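Local coordinates for putative capsular polysaccharide biosynthesis protein (PDB 6EWJ), which probably acts as a pyridoxal phosphate-dependent sugar aminotransferase in pneumococcal teichoic acid biosynthesis, at residues Leu307-Glu312 with His319-Arg324; Ile381-His386 with Asp395-Thr400; Asp293-Gly298 with Thr387-Glu392; Ala178-Ser183 with Gln188-Ile193. All blocks are in the same frame, centred on the assembly; numbering follows the deposited sequence.

Contact 1: residues Leu307-Glu312 with His319-Arg324; sequences LAHKTE and HLYITR
Leu-307 and Ile-322 meet where strand 304-306 runs out beside the middle strand, 321-325, of a small three-stranded antiparallel sheet in this DegT/DnrJ/EryC1-family aminotransferase. The backbone pairing carries on one residue past the outer strand: Leu-307 N donates to Ile-322 O at 2.9 Å, nearly straight at 165°. The Leu-307 side chain runs outward along Ile-322: CB passes 4.0 Å from Ile-322 O, CG rests on Ile-322 CG2 at 3.6 Å, and CD1 continues along the same methyl and Ile-322 CB. With Leu-307 CG beside its own backbone N (chi1 -66°), the two side chains run next to each other in the same direction. Phe-376 of helix 371-378 packs on both; Ile-322 is buried, while Leu-307 stays partly exposed.

Two residues on, the loop turns back and lays the His-309 ring against the backbone around Leu-320. Leu-320 O lies in the ring plane at its edge, 2.9 Å from His-309 NE2, but the N-H is bent away from it (125°) and the bond is weak. On the far side of the imidazole, ND1 is hydrogen-bonded with Ser-316 OG, a second hold on the ring's rotation. A water bridges the two backbones between these points, donating to Leu-307 O at 2.8 Å and to Ile-322 O at 2.9 Å.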
# COMPACT_ATOMS: atom_id res chain seq x y z
N LEU A 307 30.39 13.94 -2.03
CA LEU A 307 30.45 12.74 -2.84
C LEU A 307 30.36 13.20 -4.29
O LEU A 307 29.54 14.09 -4.59
CB LEU A 307 29.27 11.80 -2.60
CG LEU A 307 29.08 11.11 -1.29
CD1 LEU A 307 27.99 10.06 -1.49
CD2 LEU A 307 30.37 10.53 -0.74
N ALA A 308 31.13 12.54 -5.14
CA ALA A 308 31.21 12.91 -6.55
C ALA A 308 30.00 12.38 -7.30
O ALA A 308 29.68 11.20 -7.22
CB ALA A 308 32.50 12.42 -7.18
N HIS A 309 29.32 13.31 -7.96
CA HIS A 309 28.18 12.96 -8.80
C HIS A 309 28.50 12.62 -10.23
O HIS A 309 27.64 12.14 -10.97
CB HIS A 309 27.11 14.03 -8.69
CG HIS A 309 26.36 13.97 -7.40
ND1 HIS A 309 25.33 13.08 -7.17
CD2 HIS A 309 26.46 14.71 -6.27
CE1 HIS A 309 24.82 13.28 -5.97
NE2 HIS A 309 25.49 14.26 -5.40
N LYS A 310 29.74 12.90 -10.63
CA LYS A 310 30.19 12.58 -11.96
C LYS A 310 31.52 11.86 -11.80
O LYS A 310 32.39 12.40 -11.16
CB LYS A 310 30.31 13.86 -12.80
CG LYS A 310 30.72 13.68 -14.25
CD LYS A 310 30.17 12.44 -14.96
CE LYS A 310 30.19 12.62 -16.50
NZ LYS A 310 29.63 11.50 -17.32
N THR A 311 31.58 10.61 -12.26
CA THR A 311 32.79 9.81 -12.24
C THR A 311 33.07 9.25 -13.66
O THR A 311 32.29 9.42 -14.58
CB THR A 311 32.74 8.66 -11.20
OG1 THR A 311 31.87 7.60 -11.65
CG2 THR A 311 32.31 9.20 -9.80
N GLU A 312 34.17 8.54 -13.76
CA GLU A 312 34.53 7.77 -14.94
C GLU A 312 33.42 6.85 -15.42
O GLU A 312 33.15 6.74 -16.63
CB GLU A 312 35.78 6.99 -14.57
CG GLU A 312 36.51 6.30 -15.69
CD GLU A 312 37.90 5.94 -15.29
OE1 GLU A 312 38.14 4.77 -14.90
OE2 GLU A 312 38.78 6.83 -15.37
N HIS A 319 20.44 13.40 -6.67
CA HIS A 319 19.30 13.44 -5.71
C HIS A 319 19.63 14.04 -4.33
O HIS A 319 18.89 14.88 -3.83
CB HIS A 319 18.73 12.03 -5.52
CG HIS A 319 17.68 11.98 -4.47
ND1 HIS A 319 16.60 12.82 -4.49
CD2 HIS A 319 17.64 11.32 -3.30
CE1 HIS A 319 15.90 12.64 -3.39
NE2 HIS A 319 16.51 11.72 -2.66
N LEU A 320 20.77 13.65 -3.77
CA LEU A 320 21.27 14.26 -2.51
C LEU A 320 22.67 14.83 -2.65
O LEU A 320 23.56 14.19 -3.29
CB LEU A 320 21.33 13.21 -1.43
CG LEU A 320 19.96 12.58 -1.04
CD1 LEU A 320 20.24 11.42 -0.11
CD2 LEU A 320 19.01 13.59 -0.41
N TYR A 321 22.90 15.98 -2.04
CA TYR A 321 24.22 16.51 -1.92
C TYR A 321 24.84 16.11 -0.58
O TYR A 321 24.87 16.87 0.40
CB TYR A 321 24.26 18.02 -2.13
CG TYR A 321 25.63 18.50 -2.51
CD1 TYR A 321 26.12 18.27 -3.80
CD2 TYR A 321 26.45 19.14 -1.60
CE1 TYR A 321 27.39 18.70 -4.15
CE2 TYR A 321 27.74 19.61 -1.94
CZ TYR A 321 28.19 19.35 -3.21
OH TYR A 321 29.42 19.80 -3.55
N ILE A 322 25.35 14.90 -0.59
CA ILE A 322 26.04 14.31 0.54
C ILE A 322 27.46 14.88 0.66
O ILE A 322 28.22 14.90 -0.34
CB ILE A 322 26.02 12.76 0.43
CG1 ILE A 322 24.53 12.31 0.54
CG2 ILE A 322 26.97 12.15 1.47
CD1 ILE A 322 24.23 10.84 0.74
N THR A 323 27.80 15.34 1.87
CA THR A 323 29.13 15.86 2.16
C THR A 323 29.63 15.21 3.40
O THR A 323 28.84 14.76 4.25
CB THR A 323 29.23 17.40 2.32
OG1 THR A 323 28.82 17.83 3.64
CG2 THR A 323 28.43 18.16 1.22
N ARG A 324 30.95 15.13 3.50
CA ARG A 324 31.62 14.81 4.73
C ARG A 324 32.63 15.92 5.08
O ARG A 324 33.32 16.42 4.19
CB ARG A 324 32.30 13.45 4.63
CG ARG A 324 31.34 12.30 4.40
CD ARG A 324 32.05 10.99 4.19
NE ARG A 324 32.80 10.61 5.37
CZ ARG A 324 33.69 9.62 5.43
NH1 ARG A 324 33.98 8.92 4.33
NH2 ARG A 324 34.31 9.34 6.57
O HOH W 1 27.22 14.63 -3.06

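Contact 2: residues Ile381-His386 with Asp395-Thr400; sequences ITLPLH and DYIIET
Ile-397 projects from helix 391-409 onto Leu-383 and Pro-384, where the chain runs on from strand 380-383, an outer strand of the small antiparallel sheet, in a purely apolar packing of helix on sheet. Its two branches divide the work. The CG2 methyl of Ile-397 comes to Leu-383 CD1 at 3.9 Å, the two side chains running antiparallel alongside one another. The longer branch, with CG1 lying beside the backbone N (chi1 -69°), carries Ile-397 CD1 over to the proline ring, where it meets Pro-384 CD at 4.1 Å. The isoleucine thus straddles Leu-383 and Pro-384, and all three side chains are buried.

Around this small cluster stand aromatic groups of helix 268-299: Phe-299 packs on Leu-383 and Tyr-295 on Ile-397. The strand itself is held in place by backbone hydrogen bonds of Leu-383 with Tyr-321 and of Ile-381 with Thr-323.

On the helix side, Tyr-396 reaches the carbonyl of Ala-343 through its hydroxyl. One turn further on, Thr-400 folds back on the same helix. Its OG1 sits over the centre of one face of the Tyr-396 ring, 3.3 Å above the plane. From there Thr-400 OG1 donates to Tyr-396 O at 2.8 Å, while Thr-400 N reaches that oxygen from the opposite face of the carbonyl plane at 2.9 Å.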
# COMPACT_ATOMS: atom_id res chain seq x y z
N ILE A 381 27.09 15.39 6.36
CA ILE A 381 26.00 16.35 6.30
C ILE A 381 25.46 16.45 4.89
O ILE A 381 26.20 16.67 3.91
CB ILE A 381 26.43 17.73 6.81
CG1 ILE A 381 26.78 17.66 8.33
CG2 ILE A 381 25.32 18.75 6.66
CD1 ILE A 381 27.49 18.89 8.86
N THR A 382 24.14 16.33 4.77
CA THR A 382 23.51 16.50 3.51
C THR A 382 22.94 17.90 3.41
O THR A 382 22.14 18.32 4.25
CB THR A 382 22.39 15.47 3.30
OG1 THR A 382 22.84 14.20 3.73
CG2 THR A 382 21.99 15.37 1.86
N LEU A 383 23.36 18.62 2.37
CA LEU A 383 22.83 19.95 2.06
C LEU A 383 21.68 19.85 1.11
O LEU A 383 21.61 18.86 0.39
CB LEU A 383 23.90 20.82 1.40
CG LEU A 383 25.23 20.96 2.16
CD1 LEU A 383 26.18 21.84 1.35
CD2 LEU A 383 25.02 21.52 3.55
N PRO A 384 20.79 20.86 1.10
CA PRO A 384 19.63 20.85 0.26
C PRO A 384 20.02 20.73 -1.24
O PRO A 384 21.00 21.36 -1.67
CB PRO A 384 18.99 22.21 0.53
CG PRO A 384 19.34 22.49 1.93
CD PRO A 384 20.78 22.05 1.98
N LEU A 385 19.31 19.88 -1.96
CA LEU A 385 19.48 19.72 -3.42
C LEU A 385 18.12 19.41 -4.02
O LEU A 385 17.65 18.27 -3.96
CB LEU A 385 20.48 18.62 -3.75
CG LEU A 385 20.83 18.41 -5.24
CD1 LEU A 385 21.31 19.66 -5.91
CD2 LEU A 385 21.85 17.29 -5.40
N HIS A 386 17.50 20.45 -4.57
CA HIS A 386 16.21 20.35 -5.18
C HIS A 386 16.05 21.55 -6.10
O HIS A 386 16.83 22.52 -6.04
CB HIS A 386 15.12 20.36 -4.11
CG HIS A 386 15.19 21.52 -3.17
ND1 HIS A 386 14.65 22.76 -3.46
CD2 HIS A 386 15.72 21.64 -1.93
CE1 HIS A 386 14.84 23.58 -2.44
NE2 HIS A 386 15.50 22.92 -1.50
N ASP A 395 24.66 29.87 -3.16
CA ASP A 395 25.83 30.70 -2.79
C ASP A 395 25.86 30.96 -1.30
O ASP A 395 26.91 30.86 -0.66
CB ASP A 395 25.84 32.01 -3.57
CG ASP A 395 26.14 31.81 -5.05
OD1 ASP A 395 26.54 30.70 -5.47
OD2 ASP A 395 25.98 32.78 -5.80
N TYR A 396 24.70 31.27 -0.74
CA TYR A 396 24.55 31.45 0.70
C TYR A 396 24.89 30.18 1.50
O TYR A 396 25.61 30.27 2.49
CB TYR A 396 23.15 31.95 1.03
CG TYR A 396 22.90 32.12 2.50
CD1 TYR A 396 23.43 33.20 3.20
CD2 TYR A 396 22.11 31.19 3.20
CE1 TYR A 396 23.20 33.36 4.57
CE2 TYR A 396 21.86 31.34 4.55
CZ TYR A 396 22.41 32.42 5.23
OH TYR A 396 22.16 32.55 6.57
N ILE A 397 24.42 29.02 1.05
CA ILE A 397 24.72 27.74 1.72
C ILE A 397 26.23 27.44 1.66
O ILE A 397 26.83 27.07 2.67
CB ILE A 397 23.89 26.56 1.12
CG1 ILE A 397 22.40 26.73 1.47
CG2 ILE A 397 24.36 25.22 1.65
CD1 ILE A 397 21.45 25.91 0.63
N ILE A 398 26.84 27.62 0.49
CA ILE A 398 28.29 27.44 0.34
C ILE A 398 29.08 28.27 1.38
O ILE A 398 29.85 27.74 2.18
CB ILE A 398 28.74 27.80 -1.10
CG1 ILE A 398 28.24 26.76 -2.09
CG2 ILE A 398 30.28 27.88 -1.22
CD1 ILE A 398 28.28 27.24 -3.52
N GLU A 399 28.85 29.57 1.36
CA GLU A 399 29.65 30.45 2.17
C GLU A 399 29.32 30.25 3.69
O GLU A 399 30.25 30.19 4.50
CB GLU A 399 29.76 31.86 1.56
CG GLU A 399 28.61 32.70 1.91
CD GLU A 399 28.82 33.39 3.25
OE1 GLU A 399 28.99 32.69 4.28
OE2 GLU A 399 28.88 34.65 3.29
N THR A 400 28.04 30.02 4.05
CA THR A 400 27.63 29.75 5.46
C THR A 400 28.19 28.42 6.01
O THR A 400 28.69 28.37 7.12
CB THR A 400 26.10 29.77 5.64
OG1 THR A 400 25.56 31.01 5.17
CG2 THR A 400 25.72 29.60 7.11

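Contact 3: residues Asp293-Gly298 with Thr387-Glu392; sequences DRYDSG and TKLSDE
Asp-391 OD1 is held between two arginines of helix 268-299: Arg-287 makes a salt bridge through NH2, and Arg-294 adds a long one, with NE 3.8 Å from Asp-391 OD1. The geometry of the second is that of a stack. The carboxylate and guanidinium planes are only 21° apart, and Asp-391 CB lies over the centre of one face of the Arg-294 guanidinium, 3.9 Å above it. The oxygen is well out of the guanidinium plane, no N-H points at it, and the attraction is one of charge alone. Arg-294 leaves its helix extended and then bends at chi3 (-79°), which turns the flat group broadside to the aspartate; its NH1 pairs with Asp-395.

Two helices of the chain are joined here, the long 268-299 and the start of 391-409, whose N-cap is Ser-390.

Deeper in, Tyr-295 and Leu-389 cross at about a right angle, Tyr-295 OH lying 4.1 Å from Leu-389 CD1. That hydroxyl is also hydrogen-bonded with Pro-384 O. Further along its own helix, Ser-297 turns OG back to Asp-293 O at 2.9 Å, and Ser-297 N reaches the same oxygen from the opposite face of its plane.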
# COMPACT_ATOMS: atom_id res chain seq x y z
N ASP A 293 27.24 21.41 -9.66
CA ASP A 293 28.47 22.03 -10.14
C ASP A 293 28.81 23.30 -9.34
O ASP A 293 29.97 23.56 -9.08
CB ASP A 293 28.41 22.32 -11.65
CG ASP A 293 28.33 21.04 -12.48
OD1 ASP A 293 28.72 19.95 -12.00
OD2 ASP A 293 27.89 21.14 -13.64
N ARG A 294 27.78 24.09 -9.00
CA ARG A 294 28.00 25.34 -8.24
C ARG A 294 28.50 25.02 -6.82
O ARG A 294 29.49 25.59 -6.34
CB ARG A 294 26.72 26.20 -8.24
CG ARG A 294 26.83 27.52 -7.50
CD ARG A 294 25.53 28.29 -7.54
NE ARG A 294 25.41 28.94 -8.83
CZ ARG A 294 25.87 30.15 -9.14
NH1 ARG A 294 26.46 30.95 -8.24
NH2 ARG A 294 25.72 30.59 -10.37
N TYR A 295 27.85 24.04 -6.17
CA TYR A 295 28.34 23.56 -4.87
C TYR A 295 29.79 23.03 -4.97
O TYR A 295 30.66 23.39 -4.16
CB TYR A 295 27.44 22.41 -4.34
CG TYR A 295 26.17 22.72 -3.55
CD1 TYR A 295 26.14 23.72 -2.59
CD2 TYR A 295 25.04 21.90 -3.70
CE1 TYR A 295 24.98 23.94 -1.83
CE2 TYR A 295 23.89 22.11 -2.94
CZ TYR A 295 23.85 23.13 -2.01
OH TYR A 295 22.74 23.31 -1.22
N ASP A 296 30.01 22.14 -5.93
CA ASP A 296 31.33 21.55 -6.15
C ASP A 296 32.40 22.62 -6.31
O ASP A 296 33.43 22.53 -5.64
CB ASP A 296 31.35 20.63 -7.36
CG ASP A 296 30.62 19.31 -7.13
OD1 ASP A 296 30.22 18.94 -5.96
OD2 ASP A 296 30.42 18.62 -8.15
N SER A 297 32.19 23.63 -7.14
CA SER A 297 33.23 24.70 -7.28
C SER A 297 33.36 25.49 -5.99
O SER A 297 34.45 25.80 -5.56
CB SER A 297 32.99 25.66 -8.45
OG SER A 297 32.46 25.00 -9.60
N GLY A 298 32.23 25.76 -5.33
CA GLY A 298 32.22 26.43 -4.02
C GLY A 298 33.01 25.75 -2.90
O GLY A 298 33.72 26.42 -2.15
N THR A 387 14.99 21.51 -6.90
CA THR A 387 14.86 22.44 -8.03
C THR A 387 14.16 23.75 -7.69
O THR A 387 13.93 24.55 -8.57
CB THR A 387 14.14 21.73 -9.18
OG1 THR A 387 12.98 21.05 -8.66
CG2 THR A 387 15.08 20.72 -9.80
N LYS A 388 13.76 23.94 -6.43
CA LYS A 388 13.30 25.22 -5.94
C LYS A 388 14.42 26.10 -5.36
O LYS A 388 14.17 27.26 -5.04
CB LYS A 388 12.19 25.01 -4.89
CG LYS A 388 11.04 24.08 -5.33
CD LYS A 388 10.18 24.69 -6.42
CE LYS A 388 9.23 25.75 -5.90
NZ LYS A 388 8.30 26.14 -7.00
N LEU A 389 15.63 25.57 -5.24
CA LEU A 389 16.79 26.37 -4.82
C LEU A 389 17.16 27.43 -5.87
O LEU A 389 17.36 27.11 -7.03
CB LEU A 389 18.03 25.50 -4.61
CG LEU A 389 18.09 24.57 -3.41
CD1 LEU A 389 19.32 23.69 -3.51
CD2 LEU A 389 18.10 25.37 -2.11
N SER A 390 17.26 28.68 -5.45
CA SER A 390 17.86 29.72 -6.28
C SER A 390 19.40 29.64 -6.22
O SER A 390 19.97 29.16 -5.24
CB SER A 390 17.41 31.10 -5.80
OG SER A 390 17.96 31.37 -4.52
N ASP A 391 20.05 30.19 -7.24
CA ASP A 391 21.51 30.37 -7.21
C ASP A 391 21.99 31.16 -5.97
O ASP A 391 22.99 30.78 -5.37
CB ASP A 391 21.99 30.99 -8.52
CG ASP A 391 21.85 30.04 -9.71
OD1 ASP A 391 21.69 28.81 -9.49
OD2 ASP A 391 21.87 30.50 -10.85
N GLU A 392 21.26 32.19 -5.57
CA GLU A 392 21.61 33.03 -4.41
C GLU A 392 21.59 32.20 -3.12
O GLU A 392 22.46 32.34 -2.26
CB GLU A 392 20.65 34.22 -4.28
CG GLU A 392 20.77 35.28 -5.38
CD GLU A 392 20.00 34.98 -6.69
OE1 GLU A 392 19.42 33.87 -6.89
OE2 GLU A 392 20.01 35.88 -7.55

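Contact 4: residues Ala178-Ser183 with Gln188-Ile193; sequences AHALGS and QPSGSI
Pro-189 and Ser-190 lie against the carbonyl of Ser-183, at the end of a hairpin whose short strands are 184-185 and the returning 188-189. Gln-188 starts the return, its side chain turned off to Tyr-185 O through NE2. Pro-189 has no N-H to give, yet its CA makes a C-H...O contact with Ser-183 O at 3.5 Å.

Ser-190 carries most of the contact. Its N donates to Ser-183 O at 2.9 Å, a nearly linear bond (168°) in which the donor is tilted 30° from the carbonyl plane. Ser-190 CB packs against Ala-180 O at 3.6 Å. The hydroxyl swings opposite the backbone N (chi1 -161°), and Ser-190 OG passes 4.2 Å from Ala-180 CB on its way to a hydrogen bond with Ser-177 OG. Ser-190 O accepts a hydrogen bond from a water at 2.9 Å, and that water accepts from Gly-182 N at 2.7 Å, bridging the strand end to the opposing turn.

Gly-191 then has a positive phi, where a side chain would run into the preceding carbonyl, and Ser-192 closes the bend: its OG donates to Pro-189 O, in the carbonyl plane and on a lone pair, while its N binds the same oxygen.

Facing all this is the type II turn from Ala-180 to Ser-183, with glycine in its third position. It follows strand 172-177 of the large mixed sheet directly after His-179; the hairpin therefore packs beside the loop that carries His-179 into the pyridoxal phosphate site of this aminotransferase fold, although no cofactor is bound to this chain.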
# COMPACT_ATOMS: atom_id res chain seq x y z
N ALA A 178 16.00 4.05 -5.24
CA ALA A 178 15.11 5.07 -4.76
C ALA A 178 15.66 6.47 -5.16
O ALA A 178 14.89 7.36 -5.44
CB ALA A 178 14.89 4.94 -3.25
N HIS A 179 16.97 6.65 -5.08
CA HIS A 179 17.59 7.92 -5.31
C HIS A 179 18.08 8.10 -6.74
O HIS A 179 18.69 9.11 -7.04
CB HIS A 179 18.80 8.09 -4.39
CG HIS A 179 18.49 8.00 -2.93
ND1 HIS A 179 19.49 8.02 -1.99
CD2 HIS A 179 17.33 7.92 -2.24
CE1 HIS A 179 18.96 7.95 -0.78
NE2 HIS A 179 17.64 7.89 -0.89
N ALA A 180 17.81 7.13 -7.62
CA ALA A 180 18.59 6.99 -8.86
C ALA A 180 17.79 6.92 -10.15
O ALA A 180 18.35 6.56 -11.20
CB ALA A 180 19.56 5.83 -8.75
N LEU A 181 16.52 7.35 -10.14
CA LEU A 181 15.83 7.43 -11.43
C LEU A 181 16.56 8.46 -12.33
O LEU A 181 16.72 9.63 -11.93
CB LEU A 181 14.40 7.83 -11.28
CG LEU A 181 13.63 7.88 -12.62
CD1 LEU A 181 13.42 6.49 -13.23
CD2 LEU A 181 12.32 8.61 -12.37
N GLY A 182 17.01 7.99 -13.51
CA GLY A 182 17.77 8.81 -14.43
C GLY A 182 19.28 8.81 -14.28
O GLY A 182 19.96 9.46 -15.05
N SER A 183 19.83 8.10 -13.30
CA SER A 183 21.26 7.94 -13.18
C SER A 183 21.74 6.96 -14.25
O SER A 183 20.97 6.15 -14.74
CB SER A 183 21.63 7.40 -11.79
OG SER A 183 21.20 8.29 -10.76
N GLN A 188 24.55 3.40 -19.23
CA GLN A 188 23.27 2.67 -19.20
C GLN A 188 22.41 3.17 -18.04
O GLN A 188 22.94 3.38 -16.95
CB GLN A 188 23.48 1.18 -19.03
CG GLN A 188 24.53 0.48 -19.88
CD GLN A 188 25.00 -0.80 -19.17
OE1 GLN A 188 24.59 -1.89 -19.53
NE2 GLN A 188 25.88 -0.66 -18.14
N PRO A 189 21.10 3.30 -18.25
CA PRO A 189 20.22 3.85 -17.20
C PRO A 189 20.01 2.90 -16.08
O PRO A 189 19.88 1.69 -16.30
CB PRO A 189 18.89 4.13 -17.93
CG PRO A 189 19.01 3.50 -19.26
CD PRO A 189 20.43 3.24 -19.56
N SER A 190 19.96 3.42 -14.87
CA SER A 190 19.57 2.62 -13.71
C SER A 190 18.21 2.04 -14.05
O SER A 190 17.40 2.72 -14.74
CB SER A 190 19.55 3.43 -12.42
OG SER A 190 19.61 2.54 -11.31
N GLY A 191 18.01 0.79 -13.70
CA GLY A 191 16.86 0.01 -14.19
C GLY A 191 17.32 -1.11 -15.12
O GLY A 191 16.85 -2.22 -15.01
N SER A 192 18.29 -0.79 -15.99
CA SER A 192 18.85 -1.72 -16.97
C SER A 192 20.12 -2.43 -16.50
O SER A 192 20.67 -3.24 -17.24
CB SER A 192 19.16 -0.98 -18.28
OG SER A 192 20.28 -0.12 -18.16
N ILE A 193 20.58 -2.20 -15.27
CA ILE A 193 21.89 -2.69 -14.85
C ILE A 193 21.76 -3.93 -13.95
O ILE A 193 22.37 -4.96 -14.21
CB ILE A 193 22.66 -1.58 -14.18
CG1 ILE A 193 22.74 -0.36 -15.10
CG2 ILE A 193 24.08 -2.05 -13.83
CD1 ILE A 193 22.89 0.95 -14.36
O HOH W 2 16.89 5.60 -14.77

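How the contacts relate
Contacts 1, 2 and 3 form one continuous block. Contacts 2 and 3, with centres about 8 Å apart, share helix 391-409, and Arg-294 NH1 meets Asp-395 OD1 in a salt bridge of 2.8 Å. Contact 1 joins contact 2 by neighbouring strands of one sheet, Thr-323 O lying 2.8 Å from Ile-381 N, and joins contact 3 through Tyr-321 OH, 2.7 Å from Asp-296 OD1. Contact 4 reaches the block only through contact 1, centres about 15 Å apart, where His-319 CB approaches His-179 O at 3.3 Å. That junction lies at the cofactor site, empty in this apo chain: the His-319 side chain is about 4 Å from that of Lys-205, the predicted attachment point of pyridoxal phosphate.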